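Local coordinates for N5-Carboxyaminoimidazole ribonucleotide synthetase (Staphylococcus aureus subsp. aureus, PDB 3ORQ), which catalyses the ATP-dependent conversion of 5-aminoimidazole ribonucleotide and bicarbonate to N5-carboxyaminoimidazole ribonucleotide, a step of purine biosynthesis, at residues E216-R230 and V362-E374. Numbering follows the deposited sequence.
With ADP (adenosine-5'-diphosphate), chain D.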
ATOM      1  N   GLU A 216       0.891 -14.822 -19.465  1.00 13.59           N
ATOM      2  CA  GLU A 216       1.197 -16.198 -19.761  1.00 15.05           C
ATOM      3  C   GLU A 216       0.543 -17.023 -18.686  1.00 16.67           C
ATOM      4  O   GLU A 216       0.597 -16.662 -17.484  1.00 17.31           O
ATOM      5  CB  GLU A 216       2.701 -16.445 -19.797  1.00 14.16           C
ATOM      6  CG  GLU A 216       3.017 -17.904 -20.103  1.00 20.34           C
ATOM      7  CD  GLU A 216       4.493 -18.199 -20.195  1.00 22.30           C
ATOM      8  OE1 GLU A 216       5.306 -17.262 -20.299  1.00 22.13           O
ATOM      9  OE2 GLU A 216       4.834 -19.388 -20.159  1.00 28.19           O
ATOM     10  N   HIS A 217      -0.093 -18.116 -19.115  1.00 17.52           N
ATOM     11  CA  HIS A 217      -0.687 -19.080 -18.195  1.00 20.16           C
ATOM     12  C   HIS A 217       0.154 -20.361 -18.166  1.00 21.98           C
ATOM     13  O   HIS A 217       0.865 -20.678 -19.133  1.00 23.55           O
ATOM     14  CB  HIS A 217      -2.126 -19.421 -18.580  1.00 20.52           C
ATOM     15  CG  HIS A 217      -3.077 -18.269 -18.474  1.00 21.69           C
ATOM     16  ND1 HIS A 217      -3.168 -17.291 -19.441  1.00 23.82           N
ATOM     17  CD2 HIS A 217      -4.006 -17.961 -17.535  1.00 21.09           C
ATOM     18  CE1 HIS A 217      -4.088 -16.411 -19.084  1.00 23.34           C
ATOM     19  NE2 HIS A 217      -4.619 -16.801 -17.938  1.00 23.40           N
ATOM     20  N   ARG A 218       0.078 -21.076 -17.045  1.00 21.92           N
ATOM     21  CA  ARG A 218       0.685 -22.386 -16.922  1.00 23.36           C
ATOM     22  C   ARG A 218      -0.318 -23.314 -16.265  1.00 23.02           C
ATOM     23  O   ARG A 218      -0.801 -23.039 -15.160  1.00 20.90           O
ATOM     24  CB  ARG A 218       1.984 -22.334 -16.119  1.00 25.23           C
ATOM     25  CG  ARG A 218       3.224 -22.219 -16.995  1.00 29.67           C
ATOM     26  CD  ARG A 218       4.427 -22.917 -16.342  1.00 36.17           C
ATOM     27  NE  ARG A 218       5.612 -22.842 -17.208  1.00 39.99           N
ATOM     28  CZ  ARG A 218       6.877 -22.817 -16.777  1.00 43.42           C
ATOM     29  NH1 ARG A 218       7.165 -22.853 -15.463  1.00 41.57           N
ATOM     30  NH2 ARG A 218       7.866 -22.749 -17.672  1.00 44.52           N
ATOM     31  N   ASN A 219      -0.649 -24.396 -16.972  1.00 23.10           N
ATOM     32  CA  ASN A 219      -1.708 -25.306 -16.551  1.00 24.05           C
ATOM     33  C   ASN A 219      -3.013 -24.533 -16.369  1.00 23.67           C
ATOM     34  O   ASN A 219      -3.813 -24.807 -15.473  1.00 23.23           O
ATOM     35  CB  ASN A 219      -1.299 -26.080 -15.275  1.00 24.63           C
ATOM     36  CG  ASN A 219      -0.017 -26.887 -15.472  1.00 26.77           C
ATOM     37  OD1 ASN A 219       0.202 -27.493 -16.530  1.00 32.86           O
ATOM     38  ND2 ASN A 219       0.825 -26.910 -14.461  1.00 25.80           N
ATOM     39  N   GLN A 220      -3.190 -23.548 -17.240  1.00 24.09           N
ATOM     40  CA  GLN A 220      -4.428 -22.767 -17.331  1.00 24.16           C
ATOM     41  C   GLN A 220      -4.643 -21.798 -16.176  1.00 22.44           C
ATOM     42  O   GLN A 220      -5.690 -21.162 -16.067  1.00 22.88           O
ATOM     43  CB  GLN A 220      -5.642 -23.675 -17.605  1.00 24.57           C
ATOM     44  CG  GLN A 220      -5.609 -24.320 -19.021  1.00 27.34           C
ATOM     45  CD  GLN A 220      -4.631 -25.513 -19.121  1.00 31.62           C
ATOM     46  OE1 GLN A 220      -4.702 -26.469 -18.331  1.00 31.41           O
ATOM     47  NE2 GLN A 220      -3.709 -25.448 -20.090  1.00 31.34           N
ATOM     48  N   ILE A 221      -3.612 -21.668 -15.342  1.00 22.36           N
ATOM     49  CA  ILE A 221      -3.582 -20.709 -14.222  1.00 19.40           C
ATOM     50  C   ILE A 221      -2.639 -19.575 -14.572  1.00 18.14           C
ATOM     51  O   ILE A 221      -1.536 -19.817 -15.051  1.00 17.03           O
ATOM     52  CB  ILE A 221      -3.069 -21.387 -12.943  1.00 19.22           C
ATOM     53  CG1 ILE A 221      -3.847 -22.697 -12.674  1.00 19.78           C
ATOM     54  CG2 ILE A 221      -3.095 -20.428 -11.767  1.00 15.72           C
ATOM     55  CD1 ILE A 221      -3.201 -23.569 -11.595  1.00 19.61           C
ATOM     56  N   LEU A 222      -3.052 -18.332 -14.310  1.00 16.95           N
ATOM     57  CA  LEU A 222      -2.174 -17.197 -14.572  1.00 15.00           C
ATOM     58  C   LEU A 222      -0.814 -17.422 -13.912  1.00 13.02           C
ATOM     59  O   LEU A 222      -0.747 -17.799 -12.774  1.00 11.74           O
ATOM     60  CB  LEU A 222      -2.802 -15.862 -14.110  1.00 15.45           C
ATOM     61  CG  LEU A 222      -1.890 -14.639 -14.320  1.00 13.24           C
ATOM     62  CD1 LEU A 222      -1.502 -14.457 -15.826  1.00 10.67           C
ATOM     63  CD2 LEU A 222      -2.531 -13.365 -13.766  1.00  9.67           C
ATOM     64  N   PHE A 223       0.259 -17.210 -14.664  1.00 12.56           N
ATOM     65  CA  PHE A 223       1.610 -17.527 -14.226  1.00 11.81           C
ATOM     66  C   PHE A 223       2.442 -16.271 -14.209  1.00 12.46           C
ATOM     67  O   PHE A 223       3.130 -16.006 -13.229  1.00 14.80           O
ATOM     68  CB  PHE A 223       2.198 -18.482 -15.242  1.00 12.99           C
ATOM     69  CG  PHE A 223       3.648 -18.804 -15.067  1.00 11.94           C
ATOM     70  CD1 PHE A 223       4.123 -19.362 -13.879  1.00 12.44           C
ATOM     71  CD2 PHE A 223       4.511 -18.707 -16.167  1.00 10.10           C
ATOM     72  CE1 PHE A 223       5.464 -19.730 -13.757  1.00 13.35           C
ATOM     73  CE2 PHE A 223       5.857 -19.086 -16.063  1.00 11.30           C
ATOM     74  CZ  PHE A 223       6.339 -19.594 -14.859  1.00 12.42           C
ATOM     75  N   LYS A 224       2.362 -15.494 -15.286  1.00 11.70           N
ATOM     76  CA  LYS A 224       3.241 -14.348 -15.500  1.00 11.49           C
ATOM     77  C   LYS A 224       2.492 -13.243 -16.211  1.00 12.22           C
ATOM     78  O   LYS A 224       1.818 -13.503 -17.179  1.00 14.42           O
ATOM     79  CB  LYS A 224       4.467 -14.737 -16.336  1.00 10.63           C
ATOM     80  CG  LYS A 224       5.387 -13.558 -16.691  1.00  8.14           C
ATOM     81  CD  LYS A 224       6.723 -14.030 -17.180  1.00  7.37           C
ATOM     82  CE  LYS A 224       6.534 -15.170 -18.236  1.00 11.73           C
ATOM     83  NZ  LYS A 224       6.032 -14.665 -19.578  1.00 12.06           N
ATOM     84  N   THR A 225       2.609 -12.017 -15.710  1.00 11.59           N
ATOM     85  CA  THR A 225       2.060 -10.817 -16.375  1.00 10.03           C
ATOM     86  C   THR A 225       3.187  -9.854 -16.600  1.00  9.63           C
ATOM     87  O   THR A 225       3.957  -9.570 -15.669  1.00  9.76           O
ATOM     88  CB  THR A 225       0.974 -10.150 -15.504  1.00  9.08           C
ATOM     89  OG1 THR A 225      -0.112 -11.087 -15.344  1.00 10.78           O
ATOM     90  CG2 THR A 225       0.487  -8.800 -16.106  1.00  3.24           C
ATOM     91  N   ILE A 226       3.309  -9.375 -17.840  1.00 10.17           N
ATOM     92  CA  ILE A 226       4.348  -8.399 -18.202  1.00  8.64           C
ATOM     93  C   ILE A 226       3.716  -7.116 -18.660  1.00  8.72           C
ATOM     94  O   ILE A 226       2.783  -7.131 -19.446  1.00  9.34           O
ATOM     95  CB  ILE A 226       5.216  -8.906 -19.367  1.00 10.66           C
ATOM     96  CG1 ILE A 226       6.042 -10.104 -18.900  1.00 12.17           C
ATOM     97  CG2 ILE A 226       6.068  -7.741 -19.944  1.00  5.78           C
ATOM     98  CD1 ILE A 226       7.000 -10.628 -19.935  1.00 15.69           C
ATOM     99  N   VAL A 227       4.229  -5.992 -18.172  1.00  9.78           N
ATOM    100  CA  VAL A 227       3.687  -4.719 -18.526  1.00 11.56           C
ATOM    101  C   VAL A 227       4.868  -3.811 -18.787  1.00 13.62           C
ATOM    102  O   VAL A 227       5.756  -3.706 -17.929  1.00 15.80           O
ATOM    103  CB  VAL A 227       2.814  -4.130 -17.367  1.00 11.76           C
ATOM    104  CG1 VAL A 227       2.150  -2.840 -17.793  1.00  9.71           C
ATOM    105  CG2 VAL A 227       1.734  -5.137 -16.933  1.00 13.28           C
ATOM    106  N   PRO A 228       4.861  -3.095 -19.930  1.00 13.39           N
ATOM    107  CA  PRO A 228       3.761  -3.040 -20.889  1.00 13.90           C
ATOM    108  C   PRO A 228       3.752  -4.250 -21.801  1.00 15.75           C
ATOM    109  O   PRO A 228       4.836  -4.787 -22.124  1.00 15.96           O
ATOM    110  CB  PRO A 228       4.070  -1.765 -21.707  1.00 12.82           C
ATOM    111  CG  PRO A 228       5.544  -1.618 -21.670  1.00 12.12           C
ATOM    112  CD  PRO A 228       5.987  -2.222 -20.333  1.00 13.70           C
ATOM    113  N   ALA A 229       2.554  -4.687 -22.203  1.00 17.00           N
ATOM    114  CA  ALA A 229       2.421  -5.817 -23.142  1.00 18.56           C
ATOM    115  C   ALA A 229       3.301  -5.577 -24.402  1.00 19.55           C
ATOM    116  O   ALA A 229       3.261  -4.504 -25.017  1.00 19.10           O
ATOM    117  CB  ALA A 229       0.973  -6.017 -23.522  1.00 17.74           C
ATOM    118  N   ARG A 230       4.129  -6.560 -24.743  1.00 20.72           N
ATOM    119  CA  ARG A 230       5.035  -6.456 -25.897  1.00 23.21           C
ATOM    120  C   ARG A 230       4.356  -6.561 -27.290  1.00 24.70           C
ATOM    121  O   ARG A 230       5.027  -6.680 -28.303  1.00 27.19           O
ATOM    122  CB  ARG A 230       6.177  -7.479 -25.784  1.00 23.34           C
ATOM    123  CG  ARG A 230       7.105  -7.225 -24.601  1.00 22.93           C
ATOM    124  CD  ARG A 230       7.944  -8.440 -24.267  1.00 20.59           C
ATOM    125  NE  ARG A 230       7.171  -9.655 -23.994  1.00 16.62           N
ATOM    126  CZ  ARG A 230       7.669 -10.721 -23.372  1.00 14.25           C
ATOM    127  NH1 ARG A 230       8.920 -10.694 -22.952  1.00 12.97           N
ATOM    128  NH2 ARG A 230       6.931 -11.811 -23.163  1.00 12.69           N
ATOM    129  N   VAL A 362      12.586  -5.863 -19.341  1.00 22.76           N
ATOM    130  CA  VAL A 362      11.546  -6.876 -19.194  1.00 19.34           C
ATOM    131  C   VAL A 362      11.964  -8.217 -19.794  1.00 19.94           C
ATOM    132  O   VAL A 362      11.773  -9.266 -19.186  1.00 20.29           O
ATOM    133  CB  VAL A 362      10.230  -6.376 -19.831  1.00 18.53           C
ATOM    134  CG1 VAL A 362       9.269  -7.466 -19.906  1.00 17.93           C
ATOM    135  CG2 VAL A 362       9.619  -5.158 -19.003  1.00 15.84           C
ATOM    136  N   ASN A 363      12.530  -8.193 -20.995  1.00 20.38           N
ATOM    137  CA  ASN A 363      12.873  -9.449 -21.672  1.00 22.12           C
ATOM    138  C   ASN A 363      13.891 -10.272 -20.891  1.00 22.81           C
ATOM    139  O   ASN A 363      13.742 -11.476 -20.770  1.00 24.17           O
ATOM    140  CB  ASN A 363      13.279  -9.212 -23.122  1.00 22.24           C
ATOM    141  CG  ASN A 363      12.096  -8.755 -23.983  1.00 23.93           C
ATOM    142  OD1 ASN A 363      10.962  -8.698 -23.513  1.00 26.70           O
ATOM    143  ND2 ASN A 363      12.358  -8.410 -25.218  1.00 25.09           N
ATOM    144  N   GLN A 364      14.867  -9.594 -20.300  1.00 22.55           N
ATOM    145  CA  GLN A 364      15.831 -10.234 -19.436  1.00 21.54           C
ATOM    146  C   GLN A 364      15.186 -10.744 -18.148  1.00 21.36           C
ATOM    147  O   GLN A 364      15.314 -11.932 -17.815  1.00 21.09           O
ATOM    148  CB  GLN A 364      16.956  -9.280 -19.092  1.00 21.95           C
ATOM    149  CG  GLN A 364      18.013  -9.929 -18.213  1.00 25.08           C
ATOM    150  CD  GLN A 364      18.650 -11.146 -18.877  1.00 28.83           C
ATOM    151  OE1 GLN A 364      19.422 -11.013 -19.822  1.00 30.82           O
ATOM    152  NE2 GLN A 364      18.320 -12.332 -18.391  1.00 28.77           N
ATOM    153  N   THR A 365      14.490  -9.855 -17.426  1.00 19.13           N
ATOM    154  CA  THR A 365      13.762 -10.268 -16.237  1.00 17.37           C
ATOM    155  C   THR A 365      12.889 -11.491 -16.522  1.00 17.40           C
ATOM    156  O   THR A 365      12.826 -12.409 -15.707  1.00 16.16           O
ATOM    157  CB  THR A 365      12.860  -9.161 -15.690  1.00 17.34           C
ATOM    158  OG1 THR A 365      13.666  -8.049 -15.274  1.00 17.74           O
ATOM    159  CG2 THR A 365      12.027  -9.706 -14.518  1.00 13.47           C
ATOM    160  N   GLU A 366      12.226 -11.502 -17.679  1.00 17.99           N
ATOM    161  CA  GLU A 366      11.403 -12.645 -18.063  1.00 18.19           C
ATOM    162  C   GLU A 366      12.232 -13.937 -18.065  1.00 19.10           C
ATOM    163  O   GLU A 366      11.782 -14.962 -17.532  1.00 18.89           O
ATOM    164  CB  GLU A 366      10.747 -12.448 -19.435  1.00 18.34           C
ATOM    165  CG  GLU A 366       9.822 -13.610 -19.784  1.00 18.05           C
ATOM    166  CD  GLU A 366       9.229 -13.510 -21.163  1.00 18.45           C
ATOM    167  OE1 GLU A 366       8.006 -13.712 -21.282  1.00 19.67           O
ATOM    168  OE2 GLU A 366       9.975 -13.254 -22.129  1.00 18.02           O
ATOM    169  N   GLN A 367      13.432 -13.871 -18.647  1.00 18.56           N
ATOM    170  CA  GLN A 367      14.344 -15.026 -18.668  1.00 19.93           C
ATOM    171  C   GLN A 367      14.687 -15.452 -17.260  1.00 20.48           C
ATOM    172  O   GLN A 367      14.576 -16.629 -16.928  1.00 21.43           O
ATOM    173  CB  GLN A 367      15.654 -14.710 -19.422  1.00 19.77           C
ATOM    174  CG  GLN A 367      15.533 -14.729 -20.935  1.00 21.63           C
ATOM    175  CD  GLN A 367      14.825 -15.987 -21.446  1.00 23.16           C
ATOM    176  OE1 GLN A 367      13.771 -15.900 -22.057  1.00 23.40           O
ATOM    177  NE2 GLN A 367      15.395 -17.153 -21.171  1.00 24.51           N
ATOM    178  N   ASP A 368      15.105 -14.475 -16.451  1.00 19.90           N
ATOM    179  CA  ASP A 368      15.468 -14.687 -15.046  1.00 19.13           C
ATOM    180  C   ASP A 368      14.418 -15.506 -14.314  1.00 17.67           C
ATOM    181  O   ASP A 368      14.760 -16.445 -13.596  1.00 16.72           O
ATOM    182  CB  ASP A 368      15.661 -13.351 -14.317  1.00 19.48           C
ATOM    183  CG  ASP A 368      16.855 -12.551 -14.833  1.00 22.89           C
ATOM    184  OD1 ASP A 368      17.614 -13.085 -15.675  1.00 20.38           O
ATOM    185  OD2 ASP A 368      17.030 -11.376 -14.381  1.00 25.84           O
HETATM  186  N   MSE A 369      13.151 -15.133 -14.512  1.00 17.46           N
HETATM  187  CA  MSE A 369      11.997 -15.785 -13.889  1.00 18.12           C
HETATM  188  C   MSE A 369      11.741 -17.198 -14.455  1.00 19.04           C
HETATM  189  O   MSE A 369      11.327 -18.098 -13.720  1.00 22.05           O
HETATM  190  CB  MSE A 369      10.724 -14.918 -14.056  1.00 17.94           C
HETATM  191  CG  MSE A 369      10.720 -13.533 -13.339  1.00 15.91           C
HETATM  192 SE   MSE A 369      11.110 -13.794 -11.464  0.82 18.87          SE
HETATM  193  CE  MSE A 369      12.969 -13.252 -11.405  1.00 17.70           C
ATOM    194  N   TYR A 370      11.937 -17.398 -15.753  1.00 18.79           N
ATOM    195  CA  TYR A 370      11.750 -18.740 -16.327  1.00 21.68           C
ATOM    196  C   TYR A 370      12.682 -19.732 -15.642  1.00 22.55           C
ATOM    197  O   TYR A 370      12.266 -20.804 -15.217  1.00 21.14           O
ATOM    198  CB  TYR A 370      12.034 -18.752 -17.814  1.00 23.07           C
ATOM    199  CG  TYR A 370      10.878 -18.333 -18.683  1.00 23.44           C
ATOM    200  CD1 TYR A 370       9.576 -18.753 -18.397  1.00 23.46           C
ATOM    201  CD2 TYR A 370      11.091 -17.537 -19.808  1.00 22.84           C
ATOM    202  CE1 TYR A 370       8.509 -18.377 -19.202  1.00 22.29           C
ATOM    203  CE2 TYR A 370      10.029 -17.157 -20.631  1.00 23.54           C
ATOM    204  CZ  TYR A 370       8.743 -17.585 -20.319  1.00 20.93           C
ATOM    205  OH  TYR A 370       7.700 -17.222 -21.122  1.00 16.82           O
ATOM    206  N   ALA A 371      13.943 -19.331 -15.509  1.00 23.61           N
ATOM    207  CA  ALA A 371      14.942 -20.138 -14.842  1.00 24.57           C
ATOM    208  C   ALA A 371      14.587 -20.326 -13.364  1.00 24.75           C
ATOM    209  O   ALA A 371      14.811 -21.386 -12.799  1.00 25.86           O
ATOM    210  CB  ALA A 371      16.310 -19.497 -14.992  1.00 24.16           C
ATOM    211  N   LYS A 372      14.015 -19.306 -12.743  1.00 24.12           N
ATOM    212  CA  LYS A 372      13.718 -19.408 -11.319  1.00 23.85           C
ATOM    213  C   LYS A 372      12.542 -20.347 -11.015  1.00 22.96           C
ATOM    214  O   LYS A 372      12.598 -21.092 -10.051  1.00 21.95           O
ATOM    215  CB  LYS A 372      13.518 -18.023 -10.692  1.00 23.90           C
ATOM    216  CG  LYS A 372      14.070 -17.936  -9.305  1.00 23.68           C
ATOM    217  CD  LYS A 372      15.559 -17.611  -9.299  1.00 24.45           C
ATOM    218  CE  LYS A 372      16.167 -18.109  -7.987  1.00 25.96           C
ATOM    219  NZ  LYS A 372      17.622 -17.796  -7.787  1.00 24.10           N
ATOM    220  N   PHE A 373      11.503 -20.323 -11.850  1.00 22.74           N
ATOM    221  CA  PHE A 373      10.310 -21.144 -11.611  1.00 23.40           C
ATOM    222  C   PHE A 373      10.404 -22.548 -12.201  1.00 25.80           C
ATOM    223  O   PHE A 373       9.430 -23.284 -12.163  1.00 26.10           O
ATOM    224  CB  PHE A 373       9.026 -20.434 -12.076  1.00 20.35           C
ATOM    225  CG  PHE A 373       8.557 -19.348 -11.121  1.00 19.91           C
ATOM    226  CD1 PHE A 373       9.291 -18.163 -10.969  1.00 13.35           C
ATOM    227  CD2 PHE A 373       7.383 -19.492 -10.380  1.00 17.27           C
ATOM    228  CE1 PHE A 373       8.855 -17.158 -10.090  1.00 14.42           C
ATOM    229  CE2 PHE A 373       6.966 -18.463  -9.479  1.00 12.97           C
ATOM    230  CZ  PHE A 373       7.714 -17.317  -9.343  1.00 10.04           C
ATOM    231  N   GLU A 374      11.588 -22.892 -12.720  1.00 30.30           N
ATOM    232  CA  GLU A 374      11.959 -24.212 -13.317  1.00 33.51           C
ATOM    233  C   GLU A 374      11.768 -24.169 -14.809  1.00 34.38           C
ATOM    234  O   GLU A 374      12.672 -24.520 -15.552  1.00 35.82           O
ATOM    235  CB  GLU A 374      11.218 -25.429 -12.718  1.00 34.00           C
ATOM    236  CG  GLU A 374      11.617 -25.774 -11.280  1.00 38.54           C
ATOM    237  CD  GLU A 374      10.636 -26.759 -10.589  1.00 46.16           C
ATOM    238  OE1 GLU A 374      11.103 -27.656  -9.846  1.00 47.54           O
ATOM    239  OE2 GLU A 374       9.395 -26.637 -10.778  1.00 49.28           O
TER
HETATM  240  PB  ADP D 376     -10.842 -19.575 -16.555  1.00 59.68           P
HETATM  241  O1B ADP D 376     -12.110 -18.762 -16.531  1.00 61.31           O
HETATM  242  O2B ADP D 376      -9.524 -18.867 -16.404  1.00 59.04           O
HETATM  243  O3B ADP D 376     -10.955 -20.797 -15.685  1.00 68.35           O
HETATM  244  PA  ADP D 376     -10.599 -19.401 -19.384  1.00 65.60           P
HETATM  245  O1A ADP D 376     -11.836 -19.624 -20.218  1.00 65.52           O
HETATM  246  O2A ADP D 376     -10.170 -17.986 -19.089  1.00 66.43           O
HETATM  247  O3A ADP D 376     -10.744 -20.248 -18.013  1.00 69.90           O
HETATM  248  O5' ADP D 376      -9.337 -20.150 -20.037  1.00 61.87           O
HETATM  249  C5' ADP D 376      -8.124 -20.321 -19.326  1.00 59.69           C
HETATM  250  C4' ADP D 376      -6.992 -20.477 -20.327  1.00 61.94           C
HETATM  251  O4' ADP D 376      -7.227 -21.608 -21.205  1.00 62.13           O
HETATM  252  C3' ADP D 376      -6.831 -19.259 -21.240  1.00 61.80           C
HETATM  253  O3' ADP D 376      -5.995 -18.229 -20.699  1.00 63.69           O
HETATM  254  C2' ADP D 376      -6.213 -19.873 -22.486  1.00 59.11           C
HETATM  255  O2' ADP D 376      -4.800 -19.865 -22.396  1.00 54.48           O
HETATM  256  C1' ADP D 376      -6.746 -21.301 -22.524  1.00 58.57           C
HETATM  257  N9  ADP D 376      -7.905 -21.233 -23.441  1.00 55.95           N
HETATM  258  C8  ADP D 376      -9.189 -21.055 -23.061  1.00 54.27           C
HETATM  259  N7  ADP D 376     -10.023 -20.991 -24.128  1.00 53.00           N
HETATM  260  C5  ADP D 376      -9.234 -21.153 -25.221  1.00 53.77           C
HETATM  261  C6  ADP D 376      -9.476 -21.209 -26.686  1.00 52.32           C
HETATM  262  N6  ADP D 376     -10.744 -21.067 -27.158  1.00 48.05           N
HETATM  263  N1  ADP D 376      -8.397 -21.376 -27.487  1.00 52.71           N
HETATM  264  C2  ADP D 376      -7.139 -21.500 -26.999  1.00 54.80           C
HETATM  265  N3  ADP D 376      -6.841 -21.460 -25.678  1.00 55.38           N
HETATM  266  C4  ADP D 376      -7.842 -21.295 -24.769  1.00 53.52           C
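K224 and R230 of the strand and the loop after it close on E366, a helix residue with CG anti to the backbone N and the chain extended beyond it, which carries the carboxylate out to the sheet. R230 grips it end-on with two nitrogens: NH2 lies 2.9 Å from E366 OE1 and NH1 2.9 Å from E366 OE2. Both oxygens sit near the guanidinium plane, yet they are met from above the carboxylate plane. R230 NH1 also donates to N363 OD1, nearly straight at 163°, while NH2 has a further salt bridge to E214; the broad, planar arginine head suits so many acceptors.

K224 bends at the end of its chain, bringing NZ within 2.8 Å of E366 OE1 on its anti lone pair, and equally close to E216 OE1. The ammonium thus bridges two acids whose OE1 atoms are 4.6 Å apart, probably easing their repulsion. Y370 adds its hydroxyl as donor: OH reaches the syn lone pair of E216 OE1 at 2.5 Å.

Apolar contacts flank this network. Toward the helix C-terminus, the edge of F223 points at the face of F373 in an offset edge-to-face pair, planes at 88°, while R218 lays its CD over the F223 ring. At the other end, I226 CG2 and V362 CG1 come within 3.2 Å, closer than usual van der Waals contact, and I226 CD1 lies over one face of the R230 guanidinium, offset toward the rim, which would partly shield the ion pairs.

F223 and K224 both face E216 across the hairpin, a classic beta bulge, and a type I' turn joins its strands. Near that turn, ADP O3' lies over one face of the H217 ring, offset toward its rim. A C-terminal helix thus packs almost antiparallel to a strand of the large antiparallel sheet of an ATP-grasp enzyme, beside the hairpin bordering the nucleotide pocket.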